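Local coordinates for periplasmic cell division protein (SufI) (Aquifex aeolicus, PDB 6SYY) that probably oxidises substrates at bound copper ions, as multicopper oxidases related to the laccases do, at residues R262-R267 with Y319-N324; I424-V429 with N500-Y505; L430-N435 with N522-A527. One frame throughout, in Å; residues are numbered along the deposited sequence.

Contact 1: R262-R267 with Y319-N324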
# COMPACT_ATOMS: atom_id res chain seq x y z
N ARG A 262 2.05 14.13 -2.92
CA ARG A 262 3.37 14.69 -2.67
C ARG A 262 3.26 15.42 -1.34
O ARG A 262 2.74 16.54 -1.28
CB ARG A 262 3.80 15.61 -3.82
CG ARG A 262 5.24 16.10 -3.72
CD ARG A 262 5.65 16.96 -4.91
NE ARG A 262 5.71 16.20 -6.17
CZ ARG A 262 6.78 15.51 -6.58
NH1 ARG A 262 7.87 15.46 -5.84
NH2 ARG A 262 6.74 14.86 -7.74
N LEU A 263 3.74 14.78 -0.27
CA LEU A 263 3.46 15.22 1.10
C LEU A 263 4.63 15.99 1.68
O LEU A 263 5.78 15.54 1.60
CB LEU A 263 3.14 14.03 1.99
CG LEU A 263 2.00 13.14 1.49
CD1 LEU A 263 1.88 11.95 2.41
CD2 LEU A 263 0.70 13.91 1.43
N ALA A 264 4.34 17.13 2.30
CA ALA A 264 5.32 17.91 3.05
C ALA A 264 4.72 18.31 4.39
O ALA A 264 3.50 18.24 4.59
CB ALA A 264 5.79 19.15 2.28
N LEU A 265 5.58 18.74 5.31
CA LEU A 265 5.17 19.24 6.62
C LEU A 265 5.50 20.72 6.69
O LEU A 265 6.68 21.10 6.70
CB LEU A 265 5.86 18.46 7.74
CG LEU A 265 5.36 17.02 7.88
CD1 LEU A 265 6.27 16.20 8.78
CD2 LEU A 265 3.93 17.01 8.41
N LEU A 266 4.48 21.56 6.71
CA LEU A 266 4.64 23.00 6.72
C LEU A 266 4.51 23.51 8.15
O LEU A 266 3.51 23.26 8.82
CB LEU A 266 3.62 23.67 5.80
CG LEU A 266 3.63 23.15 4.37
CD1 LEU A 266 2.71 23.99 3.49
CD2 LEU A 266 5.04 23.15 3.82
N ARG A 267 5.54 24.22 8.61
CA ARG A 267 5.55 24.89 9.90
C ARG A 267 5.68 26.37 9.59
O ARG A 267 6.79 26.89 9.46
CB ARG A 267 6.69 24.38 10.78
CG ARG A 267 6.85 25.11 12.10
CD ARG A 267 8.02 24.53 12.89
NE ARG A 267 8.18 25.16 14.20
CZ ARG A 267 9.26 25.85 14.57
NH1 ARG A 267 10.28 25.98 13.73
NH2 ARG A 267 9.32 26.39 15.78
N TYR A 319 0.80 18.70 4.19
CA TYR A 319 0.29 19.36 3.01
C TYR A 319 0.64 18.57 1.76
O TYR A 319 1.74 18.01 1.65
CB TYR A 319 0.87 20.77 2.91
CG TYR A 319 0.12 21.65 1.95
CD1 TYR A 319 -1.04 22.31 2.34
CD2 TYR A 319 0.57 21.83 0.65
CE1 TYR A 319 -1.73 23.12 1.46
CE2 TYR A 319 -0.11 22.64 -0.24
CZ TYR A 319 -1.26 23.28 0.17
OH TYR A 319 -1.93 24.08 -0.72
N ASN A 320 -0.30 18.52 0.82
CA ASN A 320 -0.11 17.86 -0.46
C ASN A 320 0.16 18.92 -1.52
O ASN A 320 -0.69 19.79 -1.75
CB ASN A 320 -1.32 17.02 -0.85
CG ASN A 320 -1.15 16.34 -2.19
OD1 ASN A 320 -0.41 15.37 -2.31
ND2 ASN A 320 -1.82 16.86 -3.21
N PHE A 321 1.31 18.84 -2.15
CA PHE A 321 1.69 19.72 -3.24
C PHE A 321 1.39 19.05 -4.57
O PHE A 321 1.15 17.84 -4.62
CB PHE A 321 3.18 20.06 -3.15
CG PHE A 321 3.51 21.03 -2.06
CD1 PHE A 321 3.27 22.39 -2.23
CD2 PHE A 321 4.05 20.60 -0.85
CE1 PHE A 321 3.56 23.30 -1.23
CE2 PHE A 321 4.34 21.50 0.15
CZ PHE A 321 4.10 22.85 -0.03
N PRO A 322 1.35 19.81 -5.67
CA PRO A 322 1.11 19.19 -6.99
C PRO A 322 2.11 18.08 -7.28
O PRO A 322 3.32 18.28 -7.20
CB PRO A 322 1.25 20.36 -7.95
CG PRO A 322 0.83 21.55 -7.14
CD PRO A 322 1.30 21.28 -5.74
N HIS A 323 1.58 16.90 -7.62
CA HIS A 323 2.43 15.72 -7.78
C HIS A 323 3.22 15.73 -9.08
O HIS A 323 4.22 15.01 -9.18
CB HIS A 323 1.60 14.44 -7.68
CG HIS A 323 0.47 14.37 -8.66
ND1 HIS A 323 0.68 14.26 -10.02
CD2 HIS A 323 -0.87 14.36 -8.48
CE1 HIS A 323 -0.49 14.20 -10.63
NE2 HIS A 323 -1.45 14.26 -9.72
N ASN A 324 2.79 16.50 -10.08
CA ASN A 324 3.51 16.71 -11.33
C ASN A 324 3.80 15.40 -12.07
O ASN A 324 4.73 15.33 -12.87
CB ASN A 324 4.81 17.48 -11.09
CG ASN A 324 4.57 18.88 -10.57
OD1 ASN A 324 3.58 19.52 -10.91
ND2 ASN A 324 5.48 19.37 -9.72
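Strand segments 262-267 and 319-321 run roughly antiparallel, their axes approaching to 4.6 Å at 134°, with Ala264 and Tyr319 a hydrogen-bonded pair and Leu263 and Asn320 a non-hydrogen-bonded one. These are neighbouring strands in the cupredoxin-like (plastocyanin-like) part of a multicopper oxidase. Phe321 N adds a backbone bond to Arg262 O, and the side chain of Asn320 reaches across to the neighbouring strand, where its OD1 accepts from Arg262 N at 2.8 Å.

On the face carrying Ala264, Tyr319 and Phe321, the Phe321 ring has Tyr319 CD2 above its centre. Its edge is met by Ala264 CB, 3.5 Å from CE2, and by Leu266 CD2, 4.0 Å from CZ. Leu266 CD1 meanwhile sits 3.8 Å from Tyr319 CB. Arg271 makes a cation-pi contact with Phe321.

Beyond the strand pair, Arg262 continues along the loop. CG lies opposite the backbone N (chi1 -173°) and the chain bends at chi3, bringing the guanidinium edge to two carbonyls, while NH1 pairs with Glu292. NE makes a weak bond to Pro322 O; NH2 bonds His323 O at 2.9 Å, and the oxygen lies in the guanidinium plane, whereas NH2 sits above the plane of that carbonyl.

Contact 2: I424-V429 with N500-Y505; sequences INNPKV and NEHQIY
His502 and Asn425 meet ring edge to backbone carbonyl, and beside them Ile504 and Pro427 meet as apolar groups; these two pairings fasten the loop 424-429 to the start of strand 503-509 in a cupredoxin-like domain. The imidazole of His502 presents its NE2 edge to Asn425 O at 2.7 Å. The N-H points at the oxygen with an angle of 160°, the oxygen lies close to the ring plane, and the nitrogen arrives nearly in line with the C=O bond rather than from one flank. A first torsion of 68° sets CG between the backbone N and carbonyl carbon of His502, and from there the ring extends toward the loop.

The side chain of Asn426 crosses that of His502 at about a right angle, amide and ring planes 32° apart, and its OD1 lies obliquely 3.9 Å from NE2. That oxygen accepts instead from Arg524 NH1, while ND2 bonds Asp423.

Ile504 and Pro427 reach toward each other. Ile504 CD1 lies 3.9 Å from Pro427 CD, and Ile504 CG2 equally far from Pro427 CG. Val429 comes in crosswise, with CG1 4.1 Å from Ile504 CD1, so the end of the isoleucine is touched by two loop residues. Asn522 and Trp126 also touch Ile504.

The polar link uses a main-chain oxygen, so it depends on the path of the loop; it requires a hydrogen on His502 NE2, and the carbonyl acceptor near the ring plane helps fix the rotation of the imidazole.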
# COMPACT_ATOMS: atom_id res chain seq x y z
N ILE A 424 -6.56 -23.31 -13.79
CA ILE A 424 -6.03 -22.18 -13.03
C ILE A 424 -4.67 -22.49 -12.44
O ILE A 424 -3.95 -21.57 -12.04
CB ILE A 424 -7.01 -21.73 -11.92
CG1 ILE A 424 -6.98 -22.69 -10.74
CG2 ILE A 424 -8.42 -21.59 -12.47
CD1 ILE A 424 -7.62 -22.12 -9.49
N ASN A 425 -4.28 -23.77 -12.38
CA ASN A 425 -2.94 -24.12 -11.93
C ASN A 425 -1.89 -23.94 -13.02
O ASN A 425 -0.70 -23.88 -12.70
CB ASN A 425 -2.92 -25.57 -11.44
CG ASN A 425 -3.72 -25.76 -10.17
OD1 ASN A 425 -3.64 -24.95 -9.24
ND2 ASN A 425 -4.49 -26.83 -10.12
N ASN A 426 -2.30 -23.86 -14.28
CA ASN A 426 -1.38 -23.62 -15.40
C ASN A 426 -2.00 -22.62 -16.36
O ASN A 426 -2.35 -22.95 -17.50
CB ASN A 426 -1.04 -24.94 -16.10
CG ASN A 426 -0.32 -25.92 -15.19
OD1 ASN A 426 0.89 -25.83 -15.00
ND2 ASN A 426 -1.08 -26.84 -14.61
N PRO A 427 -2.15 -21.36 -15.92
CA PRO A 427 -2.79 -20.36 -16.78
C PRO A 427 -1.80 -19.72 -17.73
O PRO A 427 -0.61 -20.03 -17.71
CB PRO A 427 -3.31 -19.34 -15.76
CG PRO A 427 -2.22 -19.34 -14.72
CD PRO A 427 -1.70 -20.77 -14.64
N LYS A 428 -2.29 -18.81 -18.57
CA LYS A 428 -1.39 -17.98 -19.36
C LYS A 428 -0.53 -17.12 -18.44
O LYS A 428 -1.01 -16.59 -17.43
CB LYS A 428 -2.19 -17.10 -20.32
CG LYS A 428 -1.34 -16.20 -21.20
CD LYS A 428 -2.15 -15.49 -22.27
CE LYS A 428 -1.27 -14.53 -23.06
NZ LYS A 428 -1.93 -13.97 -24.28
N VAL A 429 0.75 -17.02 -18.76
CA VAL A 429 1.68 -16.16 -18.04
C VAL A 429 2.39 -15.29 -19.06
O VAL A 429 2.69 -15.74 -20.18
CB VAL A 429 2.70 -16.95 -17.19
CG1 VAL A 429 1.99 -17.72 -16.09
CG2 VAL A 429 3.52 -17.89 -18.07
N ASN A 500 7.44 -25.81 -2.67
CA ASN A 500 7.69 -27.00 -3.48
C ASN A 500 6.80 -27.09 -4.72
O ASN A 500 6.72 -28.16 -5.34
CB ASN A 500 7.53 -28.28 -2.63
CG ASN A 500 6.13 -28.44 -2.04
OD1 ASN A 500 5.18 -27.76 -2.43
ND2 ASN A 500 6.01 -29.36 -1.09
N GLU A 501 6.15 -25.99 -5.10
CA GLU A 501 5.31 -25.94 -6.29
C GLU A 501 5.58 -24.64 -7.03
O GLU A 501 6.01 -23.64 -6.45
CB GLU A 501 3.81 -26.02 -5.95
CG GLU A 501 3.30 -27.40 -5.63
CD GLU A 501 1.79 -27.43 -5.55
OE1 GLU A 501 1.18 -26.37 -5.29
OE2 GLU A 501 1.20 -28.52 -5.77
N HIS A 502 5.30 -24.65 -8.33
CA HIS A 502 5.40 -23.42 -9.11
C HIS A 502 4.39 -22.40 -8.59
O HIS A 502 3.39 -22.74 -7.95
CB HIS A 502 5.16 -23.70 -10.60
CG HIS A 502 3.76 -24.12 -10.92
ND1 HIS A 502 3.35 -25.43 -10.89
CD2 HIS A 502 2.68 -23.39 -11.29
CE1 HIS A 502 2.07 -25.50 -11.22
NE2 HIS A 502 1.64 -24.27 -11.47
N GLN A 503 4.67 -21.13 -8.88
CA GLN A 503 3.89 -20.02 -8.34
C GLN A 503 3.34 -19.17 -9.48
O GLN A 503 4.02 -18.92 -10.47
CB GLN A 503 4.76 -19.15 -7.42
CG GLN A 503 5.32 -19.89 -6.23
CD GLN A 503 4.23 -20.39 -5.30
OE1 GLN A 503 3.33 -19.64 -4.94
NE2 GLN A 503 4.31 -21.66 -4.93
N ILE A 504 2.10 -18.73 -9.31
CA ILE A 504 1.44 -17.83 -10.25
C ILE A 504 1.23 -16.50 -9.54
O ILE A 504 0.42 -16.40 -8.61
CB ILE A 504 0.11 -18.40 -10.76
CG1 ILE A 504 0.34 -19.76 -11.42
CG2 ILE A 504 -0.53 -17.42 -11.73
CD1 ILE A 504 1.39 -19.73 -12.52
N TYR A 505 1.96 -15.48 -9.98
CA TYR A 505 1.92 -14.18 -9.33
C TYR A 505 1.43 -13.13 -10.32
O TYR A 505 1.64 -13.25 -11.53
CB TYR A 505 3.30 -13.80 -8.79
CG TYR A 505 3.72 -14.62 -7.58
CD1 TYR A 505 2.83 -14.83 -6.53
CD2 TYR A 505 4.99 -15.17 -7.49
CE1 TYR A 505 3.20 -15.57 -5.42
CE2 TYR A 505 5.37 -15.91 -6.39
CZ TYR A 505 4.47 -16.11 -5.36
OH TYR A 505 4.84 -16.85 -4.26

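Contact 3: L430-N435 with N522-A527; sequences LFEQNN and NYRVNA
Glu432 pairs with Arg524 and Gln433 with Val525 in parallel bridges, the short edge strand lying beside the C-terminal strand of a cupredoxin-like domain. Four backbone bonds join the segments: Leu430 N gives to Asn522 O at 2.7 Å, Arg524 N to Phe431 O, Gln433 N to Arg524 O and Asn526 N to Gln433 O.

The Asn526 amide is the polar hub. Both ND2 partners lie in its plane: Glu432 OE2 at 2.8 Å, through the anti lone pair of that oxygen, and Asn434 OD1 at 3.1 Å. Its OD1 accepts an almost straight bond, 2.8 Å, from Arg524 NE. Glu432 and Arg524 extend side by side, but OE2 to NE is a long 3.7 Å; no N-H points at OE2, so this ion pair is electrostatic only. His497 serves both segments, N giving to Asn435 OD1 and NE2 to Asn526 O.

Phe431 and Tyr523 point the same way, ring planes 12° apart but barely overlapping, leaving Tyr523 CB in a CH-pi contact over the phenylalanine face. Tyr523 OH bonds the main-chain O of the copper ligand His456.

Strand 432-433 is one outer strand of the sheet; 520-525 lies between it and antiparallel 503-509, while Phe431 touches strand 394-402 and Tyr523 and Val525 pack on Met495 of strand 488-495.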
# COMPACT_ATOMS: atom_id res chain seq x y z
N LEU A 430 2.64 -14.03 -18.69
CA LEU A 430 3.38 -13.14 -19.58
C LEU A 430 4.81 -13.63 -19.77
O LEU A 430 5.34 -13.61 -20.89
CB LEU A 430 3.37 -11.72 -19.04
CG LEU A 430 3.98 -10.68 -19.98
CD1 LEU A 430 3.15 -10.56 -21.25
CD2 LEU A 430 4.14 -9.32 -19.30
N PHE A 431 5.44 -14.08 -18.69
CA PHE A 431 6.78 -14.63 -18.75
C PHE A 431 6.93 -15.62 -17.61
O PHE A 431 6.15 -15.62 -16.66
CB PHE A 431 7.86 -13.54 -18.68
CG PHE A 431 7.87 -12.77 -17.39
CD1 PHE A 431 7.09 -11.64 -17.24
CD2 PHE A 431 8.66 -13.18 -16.33
CE1 PHE A 431 7.08 -10.94 -16.05
CE2 PHE A 431 8.66 -12.48 -15.14
CZ PHE A 431 7.87 -11.36 -15.00
N GLU A 432 7.96 -16.46 -17.72
CA GLU A 432 8.20 -17.53 -16.76
C GLU A 432 9.66 -17.50 -16.34
O GLU A 432 10.54 -17.23 -17.16
CB GLU A 432 7.84 -18.89 -17.37
CG GLU A 432 8.05 -20.08 -16.46
CD GLU A 432 7.56 -21.37 -17.09
OE1 GLU A 432 6.80 -21.29 -18.08
OE2 GLU A 432 7.94 -22.45 -16.60
N GLN A 433 9.91 -17.75 -15.06
CA GLN A 433 11.26 -17.79 -14.51
C GLN A 433 11.44 -19.05 -13.68
O GLN A 433 10.47 -19.66 -13.21
CB GLN A 433 11.55 -16.55 -13.64
CG GLN A 433 11.34 -15.22 -14.35
CD GLN A 433 12.33 -15.00 -15.48
OE1 GLN A 433 13.37 -15.66 -15.56
NE2 GLN A 433 12.02 -14.06 -16.37
N ASN A 434 12.69 -19.45 -13.51
CA ASN A 434 13.03 -20.53 -12.61
C ASN A 434 13.24 -19.99 -11.20
O ASN A 434 13.65 -18.84 -11.02
CB ASN A 434 14.28 -21.27 -13.07
CG ASN A 434 14.02 -22.15 -14.26
OD1 ASN A 434 12.96 -22.76 -14.37
ND2 ASN A 434 14.99 -22.24 -15.17
N ASN A 435 12.94 -20.82 -10.21
CA ASN A 435 13.14 -20.42 -8.82
C ASN A 435 14.60 -20.05 -8.58
O ASN A 435 15.51 -20.81 -8.92
CB ASN A 435 12.71 -21.56 -7.89
CG ASN A 435 12.64 -21.12 -6.43
OD1 ASN A 435 12.83 -19.95 -6.11
ND2 ASN A 435 12.36 -22.07 -5.55
N ASN A 522 -0.45 -12.38 -15.40
CA ASN A 522 0.25 -13.35 -14.57
C ASN A 522 1.70 -13.45 -15.03
O ASN A 522 2.03 -13.24 -16.20
CB ASN A 522 -0.38 -14.74 -14.66
CG ASN A 522 -1.82 -14.78 -14.18
OD1 ASN A 522 -2.18 -14.15 -13.19
ND2 ASN A 522 -2.64 -15.55 -14.88
N TYR A 523 2.58 -13.79 -14.09
CA TYR A 523 3.87 -14.37 -14.42
C TYR A 523 4.07 -15.59 -13.53
O TYR A 523 3.35 -15.79 -12.55
CB TYR A 523 5.03 -13.36 -14.28
CG TYR A 523 5.43 -13.02 -12.86
CD1 TYR A 523 6.51 -13.64 -12.26
CD2 TYR A 523 4.73 -12.07 -12.13
CE1 TYR A 523 6.89 -13.33 -10.96
CE2 TYR A 523 5.10 -11.75 -10.83
CZ TYR A 523 6.18 -12.38 -10.25
OH TYR A 523 6.56 -12.08 -8.96
N ARG A 524 5.03 -16.43 -13.91
CA ARG A 524 5.21 -17.73 -13.28
C ARG A 524 6.63 -17.88 -12.78
O ARG A 524 7.58 -17.47 -13.45
CB ARG A 524 4.88 -18.85 -14.27
CG ARG A 524 4.92 -20.25 -13.68
CD ARG A 524 4.69 -21.29 -14.78
NE ARG A 524 5.05 -22.64 -14.36
CZ ARG A 524 4.19 -23.65 -14.28
NH1 ARG A 524 2.91 -23.46 -14.59
NH2 ARG A 524 4.61 -24.84 -13.89
N VAL A 525 6.77 -18.45 -11.59
CA VAL A 525 8.07 -18.86 -11.05
C VAL A 525 7.98 -20.33 -10.70
O VAL A 525 7.12 -20.73 -9.90
CB VAL A 525 8.49 -18.04 -9.82
CG1 VAL A 525 9.91 -18.41 -9.41
CG2 VAL A 525 8.37 -16.55 -10.10
N ASN A 526 8.85 -21.15 -11.28
CA ASN A 526 8.77 -22.59 -11.09
C ASN A 526 9.26 -22.98 -9.70
O ASN A 526 9.75 -22.15 -8.93
CB ASN A 526 9.56 -23.31 -12.18
CG ASN A 526 8.98 -23.09 -13.56
OD1 ASN A 526 7.76 -23.17 -13.75
ND2 ASN A 526 9.84 -22.79 -14.53
N ALA A 527 9.11 -24.26 -9.39
CA ALA A 527 9.40 -24.78 -8.05
C ALA A 527 10.88 -24.67 -7.69
O ALA A 527 11.75 -24.86 -8.54
CB ALA A 527 8.93 -26.23 -7.95
O HOH W 1 12.46 -23.87 -10.65

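How the contacts relate
Contacts 2 and 3 lie together, centres 7 Å apart, while contact 1 is on the opposite side of the chain's centre, 41 Å from contact 2 and 39 Å from contact 3 between centres. Strands 503-509 and 520-525 are sheet neighbours, joined where Gln503 N meets Val525 O and Tyr505 O meets Tyr523 N; Arg524 reaches from contact 3 to Asn426, with NH2 packed 3.2 Å from His502 CG. Each contact stands back from the coppers. The side chain of His323 in contact 1 is about 13 Å from a copper ion and about 11 Å from that of the copper ligand His514. The side chain of the copper ligand His456 is about 6 Å from that of Tyr523 and about 9 Å from that of Ile504.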